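Local coordinates for protein Alpha/beta hydrolase (Pseudomonas aeruginosa PAO1, PDB 4R1D) that binds calcium and is probably a lipase of the alpha/beta-hydrolase fold, a type VI secretion effector (Tle4) held in complex with its inhibitor Tli4, at residues S124-E129 with L150-L155; G117-G122 with A130-G135; S439-I444 with P488-G493. All coordinates share one frame; numbering follows the deposited sequence.

Contact 1: residues S124-E129 with L150-L155. With CA (calcium ion), chain C.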
loop_
_atom_site.group_PDB
_atom_site.type_symbol
_atom_site.label_atom_id
_atom_site.label_comp_id
_atom_site.label_asym_id
_atom_site.label_seq_id
_atom_site.Cartn_x
_atom_site.Cartn_y
_atom_site.Cartn_z
ATOM N N SER A 124 25.951 -9.421 -0.215
ATOM C CA SER A 124 25.230 -10.392 -1.039
ATOM C C SER A 124 26.071 -10.949 -2.171
ATOM O O SER A 124 25.776 -12.016 -2.705
ATOM C CB SER A 124 23.980 -9.750 -1.644
ATOM O OG SER A 124 24.345 -8.763 -2.596
ATOM N N GLY A 125 27.101 -10.206 -2.556
ATOM C CA GLY A 125 27.911 -10.565 -3.704
ATOM C C GLY A 125 27.309 -10.101 -5.018
ATOM O O GLY A 125 27.805 -10.457 -6.086
ATOM N N LEU A 126 26.244 -9.302 -4.940
ATOM C CA LEU A 126 25.557 -8.790 -6.126
ATOM C C LEU A 126 25.921 -7.342 -6.409
ATOM O O LEU A 126 26.065 -6.553 -5.485
ATOM C CB LEU A 126 24.032 -8.851 -5.936
ATOM C CG LEU A 126 23.359 -10.224 -5.891
ATOM C CD1 LEU A 126 21.856 -10.071 -5.675
ATOM C CD2 LEU A 126 23.639 -10.982 -7.174
ATOM N N SER A 127 26.034 -6.989 -7.685
ATOM C CA SER A 127 26.141 -5.586 -8.064
ATOM C C SER A 127 24.795 -4.922 -7.838
ATOM O O SER A 127 23.761 -5.598 -7.819
ATOM C CB SER A 127 26.517 -5.453 -9.540
ATOM O OG SER A 127 25.512 -6.014 -10.373
ATOM N N GLU A 128 24.779 -3.603 -7.675
ATOM C CA GLU A 128 23.510 -2.895 -7.521
ATOM C C GLU A 128 22.628 -3.139 -8.724
ATOM O O GLU A 128 21.416 -3.194 -8.610
ATOM C CB GLU A 128 23.703 -1.387 -7.354
ATOM C CG GLU A 128 24.090 -0.959 -5.963
ATOM C CD GLU A 128 25.583 -0.956 -5.784
ATOM O OE1 GLU A 128 26.284 -1.136 -6.801
ATOM O OE2 GLU A 128 26.051 -0.770 -4.643
ATOM N N GLU A 129 23.249 -3.266 -9.891
ATOM C CA GLU A 129 22.493 -3.437 -11.118
ATOM C C GLU A 129 21.780 -4.791 -11.112
ATOM O O GLU A 129 20.626 -4.908 -11.536
ATOM C CB GLU A 129 23.432 -3.331 -12.325
ATOM C CG GLU A 129 23.931 -1.908 -12.609
ATOM C CD GLU A 129 24.894 -1.371 -11.549
ATOM O OE1 GLU A 129 25.521 -2.177 -10.827
ATOM O OE2 GLU A 129 25.026 -0.132 -11.439
ATOM N N LEU A 150 21.567 -11.656 2.928
ATOM C CA LEU A 150 22.075 -12.740 3.793
ATOM C C LEU A 150 21.745 -14.113 3.219
ATOM O O LEU A 150 22.598 -15.006 3.161
ATOM C CB LEU A 150 21.483 -12.616 5.198
ATOM C CG LEU A 150 21.848 -13.769 6.141
ATOM C CD1 LEU A 150 23.351 -13.780 6.374
ATOM C CD2 LEU A 150 21.114 -13.636 7.468
ATOM N N MET A 151 20.487 -14.302 2.833
ATOM C CA MET A 151 20.071 -15.560 2.250
ATOM C C MET A 151 20.860 -15.821 0.972
ATOM O O MET A 151 21.265 -16.952 0.686
ATOM C CB MET A 151 18.566 -15.547 1.966
ATOM C CG MET A 151 17.719 -15.533 3.217
ATOM S SD MET A 151 15.965 -15.840 2.868
ATOM C CE MET A 151 15.505 -14.364 1.913
ATOM N N GLU A 152 21.079 -14.768 0.198
ATOM C CA GLU A 152 21.799 -14.925 -1.066
ATOM C C GLU A 152 23.209 -15.459 -0.807
ATOM O O GLU A 152 23.639 -16.434 -1.433
ATOM C CB GLU A 152 21.865 -13.589 -1.811
ATOM C CG GLU A 152 22.469 -13.676 -3.207
ATOM C CD GLU A 152 21.454 -14.048 -4.275
ATOM O OE1 GLU A 152 20.255 -13.765 -4.111
ATOM O OE2 GLU A 152 21.851 -14.627 -5.298
ATOM N N ARG A 153 23.932 -14.825 0.111
ATOM C CA ARG A 153 25.308 -15.251 0.372
ATOM C C ARG A 153 25.362 -16.593 1.086
ATOM O O ARG A 153 26.205 -17.442 0.771
ATOM C CB ARG A 153 26.123 -14.194 1.131
ATOM C CG ARG A 153 25.762 -13.900 2.572
ATOM C CD ARG A 153 26.754 -12.861 3.144
ATOM N NE ARG A 153 26.566 -12.628 4.571
ATOM C CZ ARG A 153 27.320 -13.167 5.525
ATOM N NH1 ARG A 153 28.338 -13.960 5.209
ATOM N NH2 ARG A 153 27.059 -12.902 6.797
ATOM N N ARG A 154 24.463 -16.793 2.040
ATOM C CA ARG A 154 24.431 -18.076 2.748
ATOM C C ARG A 154 24.118 -19.219 1.784
ATOM O O ARG A 154 24.796 -20.246 1.784
ATOM C CB ARG A 154 23.417 -18.042 3.901
ATOM C CG ARG A 154 23.841 -17.147 5.087
ATOM C CD ARG A 154 24.653 -17.925 6.117
ATOM N NE ARG A 154 24.896 -17.142 7.326
ATOM C CZ ARG A 154 26.036 -16.515 7.596
ATOM N NH1 ARG A 154 27.056 -16.590 6.746
ATOM N NH2 ARG A 154 26.161 -15.820 8.723
ATOM N N LEU A 155 23.111 -19.044 0.942
ATOM C CA LEU A 155 22.694 -20.138 0.057
ATOM C C LEU A 155 23.672 -20.373 -1.098
ATOM O O LEU A 155 23.679 -21.448 -1.708
ATOM C CB LEU A 155 21.263 -19.927 -0.448
ATOM C CG LEU A 155 20.197 -19.953 0.659
ATOM C CD1 LEU A 155 18.868 -19.384 0.162
ATOM C CD2 LEU A 155 20.004 -21.371 1.208
HETATM CA CA CA C . 22.773 -16.784 -5.897
HETATM O O HOH W 1 23.997 -15.058 -7.361
HETATM O O HOH W 2 23.958 -18.407 -7.606
#

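Contact 2: residues G117-G122 with A130-G135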
loop_
_atom_site.group_PDB
_atom_site.type_symbol
_atom_site.label_atom_id
_atom_site.label_comp_id
_atom_site.label_asym_id
_atom_site.label_seq_id
_atom_site.Cartn_x
_atom_site.Cartn_y
_atom_site.Cartn_z
ATOM N N GLY A 117 13.663 2.153 -5.944
ATOM C CA GLY A 117 14.129 2.535 -4.625
ATOM C C GLY A 117 15.608 2.255 -4.423
ATOM O O GLY A 117 16.257 1.606 -5.254
ATOM N N THR A 118 16.139 2.739 -3.306
ATOM C CA THR A 118 17.544 2.546 -2.975
ATOM C C THR A 118 17.779 1.085 -2.601
ATOM O O THR A 118 16.878 0.420 -2.106
ATOM C CB THR A 118 17.954 3.426 -1.793
ATOM O OG1 THR A 118 17.093 3.148 -0.681
ATOM C CG2 THR A 118 17.862 4.908 -2.170
ATOM N N ILE A 119 18.997 0.607 -2.843
ATOM C CA ILE A 119 19.356 -0.787 -2.602
ATOM C C ILE A 119 20.657 -0.863 -1.829
ATOM O O ILE A 119 21.614 -0.151 -2.139
ATOM C CB ILE A 119 19.555 -1.549 -3.928
ATOM C CG1 ILE A 119 18.247 -1.595 -4.722
ATOM C CG2 ILE A 119 20.083 -2.971 -3.667
ATOM C CD1 ILE A 119 18.364 -2.272 -6.091
ATOM N N ASP A 120 20.697 -1.742 -0.832
ATOM C CA ASP A 120 21.922 -2.008 -0.102
ATOM C C ASP A 120 22.333 -3.432 -0.414
ATOM O O ASP A 120 21.768 -4.369 0.136
ATOM C CB ASP A 120 21.691 -1.845 1.399
ATOM C CG ASP A 120 22.911 -2.198 2.221
ATOM O OD1 ASP A 120 24.012 -2.319 1.635
ATOM O OD2 ASP A 120 22.765 -2.345 3.454
ATOM N N VAL A 121 23.295 -3.602 -1.313
ATOM C CA VAL A 121 23.701 -4.943 -1.712
ATOM C C VAL A 121 24.438 -5.667 -0.585
ATOM O O VAL A 121 24.581 -6.885 -0.616
ATOM C CB VAL A 121 24.548 -4.935 -2.994
ATOM C CG1 VAL A 121 23.756 -4.321 -4.148
ATOM C CG2 VAL A 121 25.848 -4.181 -2.762
ATOM N N GLY A 122 24.881 -4.913 0.415
ATOM C CA GLY A 122 25.526 -5.490 1.584
ATOM C C GLY A 122 26.649 -6.450 1.240
ATOM O O GLY A 122 27.571 -6.108 0.496
ATOM N N ALA A 130 22.482 -5.810 -10.628
ATOM C CA ALA A 130 21.925 -7.150 -10.540
ATOM C C ALA A 130 20.806 -7.196 -9.505
ATOM O O ALA A 130 19.755 -7.757 -9.765
ATOM C CB ALA A 130 23.014 -8.158 -10.192
ATOM N N ALA A 131 21.050 -6.594 -8.343
ATOM C CA ALA A 131 20.054 -6.532 -7.273
ATOM C C ALA A 131 18.833 -5.748 -7.744
ATOM O O ALA A 131 17.705 -6.075 -7.381
ATOM C CB ALA A 131 20.658 -5.908 -6.011
ATOM N N ARG A 132 19.057 -4.715 -8.558
ATOM C CA ARG A 132 17.947 -3.954 -9.132
ATOM C C ARG A 132 17.098 -4.847 -10.045
ATOM O O ARG A 132 15.870 -4.864 -9.959
ATOM C CB ARG A 132 18.488 -2.730 -9.886
ATOM C CG ARG A 132 17.479 -1.958 -10.710
ATOM C CD ARG A 132 17.022 -0.682 -10.028
ATOM N NE ARG A 132 18.054 0.018 -9.255
ATOM C CZ ARG A 132 17.783 0.623 -8.102
ATOM N NH1 ARG A 132 16.536 0.587 -7.643
ATOM N NH2 ARG A 132 18.723 1.242 -7.403
ATOM N N LEU A 133 17.756 -5.610 -10.913
ATOM C CA LEU A 133 17.048 -6.554 -11.770
ATOM C C LEU A 133 16.269 -7.567 -10.945
ATOM O O LEU A 133 15.184 -8.001 -11.344
ATOM C CB LEU A 133 18.018 -7.282 -12.700
ATOM C CG LEU A 133 18.451 -6.428 -13.890
ATOM C CD1 LEU A 133 19.579 -7.111 -14.666
ATOM C CD2 LEU A 133 17.261 -6.123 -14.797
ATOM N N ARG A 134 16.829 -7.943 -9.802
ATOM C CA ARG A 134 16.162 -8.893 -8.907
ATOM C C ARG A 134 15.015 -8.236 -8.136
ATOM O O ARG A 134 14.345 -8.903 -7.351
ATOM C CB ARG A 134 17.139 -9.482 -7.891
ATOM C CG ARG A 134 18.333 -10.216 -8.476
ATOM C CD ARG A 134 18.035 -11.657 -8.772
ATOM N NE ARG A 134 19.288 -12.398 -8.927
ATOM C CZ ARG A 134 19.971 -12.908 -7.908
ATOM N NH1 ARG A 134 19.508 -12.765 -6.665
ATOM N NH2 ARG A 134 21.115 -13.556 -8.130
ATOM N N GLY A 135 14.824 -6.930 -8.326
ATOM C CA GLY A 135 13.718 -6.217 -7.697
ATOM C C GLY A 135 13.929 -5.762 -6.259
ATOM O O GLY A 135 12.977 -5.373 -5.565
#

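Contact 3: residues S439-I444 with P488-G493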
loop_
_atom_site.group_PDB
_atom_site.type_symbol
_atom_site.label_atom_id
_atom_site.label_comp_id
_atom_site.label_asym_id
_atom_site.label_seq_id
_atom_site.Cartn_x
_atom_site.Cartn_y
_atom_site.Cartn_z
ATOM N N SER A 439 1.031 -4.911 21.852
ATOM C CA SER A 439 0.520 -5.126 20.500
ATOM C C SER A 439 -0.975 -4.824 20.348
ATOM O O SER A 439 -1.620 -5.354 19.443
ATOM C CB SER A 439 0.782 -6.572 20.066
ATOM O OG SER A 439 2.140 -6.952 20.251
ATOM N N TRP A 440 -1.514 -3.974 21.219
ATOM C CA TRP A 440 -2.951 -3.677 21.229
ATOM C C TRP A 440 -3.794 -4.946 21.208
ATOM O O TRP A 440 -4.896 -4.975 20.647
ATOM C CB TRP A 440 -3.317 -2.744 20.059
ATOM C CG TRP A 440 -2.591 -1.455 20.182
ATOM C CD1 TRP A 440 -1.537 -1.028 19.432
ATOM C CD2 TRP A 440 -2.821 -0.444 21.169
ATOM N NE1 TRP A 440 -1.105 0.203 19.879
ATOM C CE2 TRP A 440 -1.881 0.582 20.945
ATOM C CE3 TRP A 440 -3.740 -0.301 22.214
ATOM C CZ2 TRP A 440 -1.830 1.730 21.728
ATOM C CZ3 TRP A 440 -3.692 0.837 22.992
ATOM C CH2 TRP A 440 -2.742 1.840 22.749
ATOM N N ARG A 441 -3.283 -5.987 21.855
ATOM C CA ARG A 441 -3.913 -7.298 21.790
ATOM C C ARG A 441 -5.300 -7.276 22.439
ATOM O O ARG A 441 -6.244 -7.871 21.921
ATOM C CB ARG A 441 -3.009 -8.342 22.439
ATOM C CG ARG A 441 -3.527 -9.762 22.313
ATOM C CD ARG A 441 -4.322 -10.199 23.566
ATOM N NE ARG A 441 -4.815 -11.553 23.385
ATOM C CZ ARG A 441 -4.949 -12.461 24.352
ATOM N NH1 ARG A 441 -4.627 -12.175 25.608
ATOM N NH2 ARG A 441 -5.395 -13.665 24.041
ATOM N N ASP A 442 -5.413 -6.610 23.583
ATOM C CA ASP A 442 -6.721 -6.302 24.144
ATOM C C ASP A 442 -6.981 -4.849 23.858
ATOM O O ASP A 442 -6.239 -3.980 24.316
ATOM C CB ASP A 442 -6.762 -6.529 25.661
ATOM C CG ASP A 442 -6.635 -7.988 26.032
ATOM O OD1 ASP A 442 -7.032 -8.842 25.217
ATOM O OD2 ASP A 442 -6.141 -8.289 27.139
ATOM N N LEU A 443 -8.019 -4.580 23.077
ATOM C CA LEU A 443 -8.336 -3.224 22.711
ATOM C C LEU A 443 -9.380 -2.784 23.721
ATOM O O LEU A 443 -10.509 -3.262 23.692
ATOM C CB LEU A 443 -8.892 -3.182 21.291
ATOM C CG LEU A 443 -8.793 -1.854 20.537
ATOM C CD1 LEU A 443 -9.350 -0.718 21.381
ATOM C CD2 LEU A 443 -7.356 -1.579 20.160
ATOM N N ILE A 444 -8.995 -1.881 24.614
ATOM C CA ILE A 444 -9.849 -1.519 25.745
ATOM C C ILE A 444 -10.267 -0.057 25.748
ATOM O O ILE A 444 -9.432 0.837 25.721
ATOM C CB ILE A 444 -9.135 -1.795 27.079
ATOM C CG1 ILE A 444 -8.750 -3.273 27.189
ATOM C CG2 ILE A 444 -10.018 -1.361 28.254
ATOM C CD1 ILE A 444 -7.529 -3.509 28.100
ATOM N N PRO A 488 -9.035 -17.437 30.963
ATOM C CA PRO A 488 -7.918 -18.391 31.027
ATOM C C PRO A 488 -7.541 -18.932 29.649
ATOM O O PRO A 488 -6.370 -19.208 29.391
ATOM C CB PRO A 488 -8.481 -19.526 31.888
ATOM C CG PRO A 488 -9.529 -18.876 32.729
ATOM C CD PRO A 488 -10.127 -17.789 31.891
ATOM N N LEU A 489 -8.533 -19.092 28.781
ATOM C CA LEU A 489 -8.295 -19.540 27.413
ATOM C C LEU A 489 -7.488 -18.532 26.598
ATOM O O LEU A 489 -6.961 -18.872 25.541
ATOM C CB LEU A 489 -9.626 -19.803 26.708
ATOM C CG LEU A 489 -10.420 -20.953 27.337
ATOM C CD1 LEU A 489 -11.877 -20.931 26.896
ATOM C CD2 LEU A 489 -9.748 -22.273 26.990
ATOM N N ASP A 490 -7.401 -17.298 27.083
ATOM C CA ASP A 490 -6.693 -16.251 26.346
ATOM C C ASP A 490 -5.208 -16.153 26.680
ATOM O O ASP A 490 -4.496 -15.333 26.101
ATOM C CB ASP A 490 -7.332 -14.892 26.606
ATOM C CG ASP A 490 -8.450 -14.577 25.635
ATOM O OD1 ASP A 490 -8.473 -15.129 24.511
ATOM O OD2 ASP A 490 -9.309 -13.760 26.011
ATOM N N ALA A 491 -4.740 -16.958 27.630
ATOM C CA ALA A 491 -3.354 -16.832 28.081
ATOM C C ALA A 491 -2.309 -16.977 26.961
ATOM O O ALA A 491 -1.346 -16.205 26.906
ATOM C CB ALA A 491 -3.066 -17.811 29.232
ATOM N N SER A 492 -2.513 -17.934 26.063
ATOM C CA SER A 492 -1.503 -18.256 25.058
ATOM C C SER A 492 -1.413 -17.194 23.967
ATOM O O SER A 492 -0.410 -17.124 23.265
ATOM C CB SER A 492 -1.768 -19.622 24.417
ATOM O OG SER A 492 -2.890 -19.583 23.549
ATOM N N GLY A 493 -2.450 -16.374 23.839
ATOM C CA GLY A 493 -2.536 -15.405 22.753
ATOM C C GLY A 493 -2.145 -13.977 23.103
ATOM O O GLY A 493 -2.230 -13.085 22.258
#

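Contact 1: residues S124-E129 with L150-L155
E152 reaches from helix 141-155 past S124 and L126 to a calcium ion, and illustrates how a carboxylate in a metal site can divide its two oxygens between metal and protein. Its CB lies 4.4 Å from CB of S124, which opens the other segment. One atom further, CG is 3.7 Å from the carbonyl oxygen of S124, a plain van der Waals approach. CG stands anti to the backbone N (chi1 -174°), which extends the chain from the helix, and a bend at chi2 then swings the carboxylate aside. CD1 of L126 lies over one face of the carboxylate, 4.2 Å from CD. At the tip the oxygens part company. OE2 binds the calcium at 2.4 Å, in a shell it shares with two waters, D156, D203 and the main-chain oxygen of F202. OE1 turns to the protein, where it forms a salt bridge with NH1 of R134 and accepts a hydrogen bond from the backbone N of V204, and these partners fix the rotation of the carboxylate. Such pairing would favour the charged form.

The opposing loop has its own internal order. S124 OG accepts a hydrogen bond from the backbone N of L126, an ST turn, and is also joined to the carbonyl oxygen of V121; the turn places L126 with its CB directed toward the helix. No hydrogen bond links the two segments directly. Two waters, each 2.6 Å from the calcium, are ligands alongside OE2.

Contact 2: residues G117-G122 with A130-G135
I119 lies over the guanidinium group of R132, and this pair supplies the close-packed half of the contact between the loop 117-122 and helix 128-133. Its CD1 sits above the centre of one face, 3.6 Å from CZ, and also presses to 3.5 Å from CA of the same arginine. R132 reaches this place by folding rather than stretching: CG is anti to the backbone N, then bends at chi2 (102°) and chi3 (36°) curl the chain back over the isoleucine. The curl presents NH1 to the carbonyl oxygen of G117 in a short, nearly straight bond of 2.6 Å (167°), made within both the carbonyl and guanidinium planes. NH2 adds a weak bond to the same oxygen, and NH1 is shared with the carbonyl oxygen of D115, so polar contacts at the edge complement apolar contact over the face. A131, buried on the helix, extends this packing: its CB meets I119 CG2 at 3.8 Å and V121 CG1 at 3.9 Å.

The loose side is that of D120, directed away from the helix and exposed. Its OD1 is met from above the carboxylate plane by the backbone N of G122, an Asx turn.

Around this junction, I119 also touches N145 on helix 141-155, while a Schellman motif at G135 ends helix 128-133, and R134 beside it makes a cation-pi contact with W205 of strand 201-206.

Contact 3: residues S439-I444 with P488-G493
R441 crosses to the backbone of D490 and G493, and almost the whole contact is the work of this one side chain. S439 and W440, ahead of it, turn to other partners. R441 directs its CB toward residues 488-493. CG is anti to the backbone N (chi1 -175°), and a bend at chi2 lays the guanidinium against the peptides of that segment. NH2 donates to the carbonyl oxygen of D490 at 2.8 Å, on a lone pair in the carbonyl plane, though this oxygen is tilted 21° from the guanidinium plane. NH1 adds a weak bond to the same oxygen, which also accepts from the backbone N of G493 and so ties the arginine to the segment's own hydrogen bonding. Over one face lies C of G493, 3.3 Å above the plane and offset toward the rim. The G493 oxygen is close to NE but badly angled for a bond; NE instead pairs with D503. From the D490 side chain, OD1 forms a salt bridge with NH2 at 3.4 Å and is bound more strongly by R336.

D442 comes next, its OD1 4.0 Å from R441 NE: a long pairing of charges, well outside the guanidinium plane. R333 joins this carboxylate to that of D490. L443 and I444 then enter strand 443-446 in the mixed sheet with strands 339-342 and 477-479. The arrangement is a buried salt-bridge network linking the approach to that strand with the 3-10 turn at 488-490.

How the contacts relate
Contacts 1 and 2 form one local unit, whereas contact 3 lies apart. The centres of the first two are about 9 Å apart, their segments alternate along the chain and both draw on helix 128-133. The R134 NH1 to E152 OE1 bridge, 2.8 Å long, joins them, and V121 CG1 packs 3.7 Å from CA of E128. Through R134 the segment 130-135 of contact 2 supplies a second-shell residue of the calcium site, while the packing at A131 lies about 11 Å from the ion, measured from its side chain. Contact 3 has its centre about 40 Å from that of contact 1, on the opposite side of the chain's centre, and lies away from the metal site.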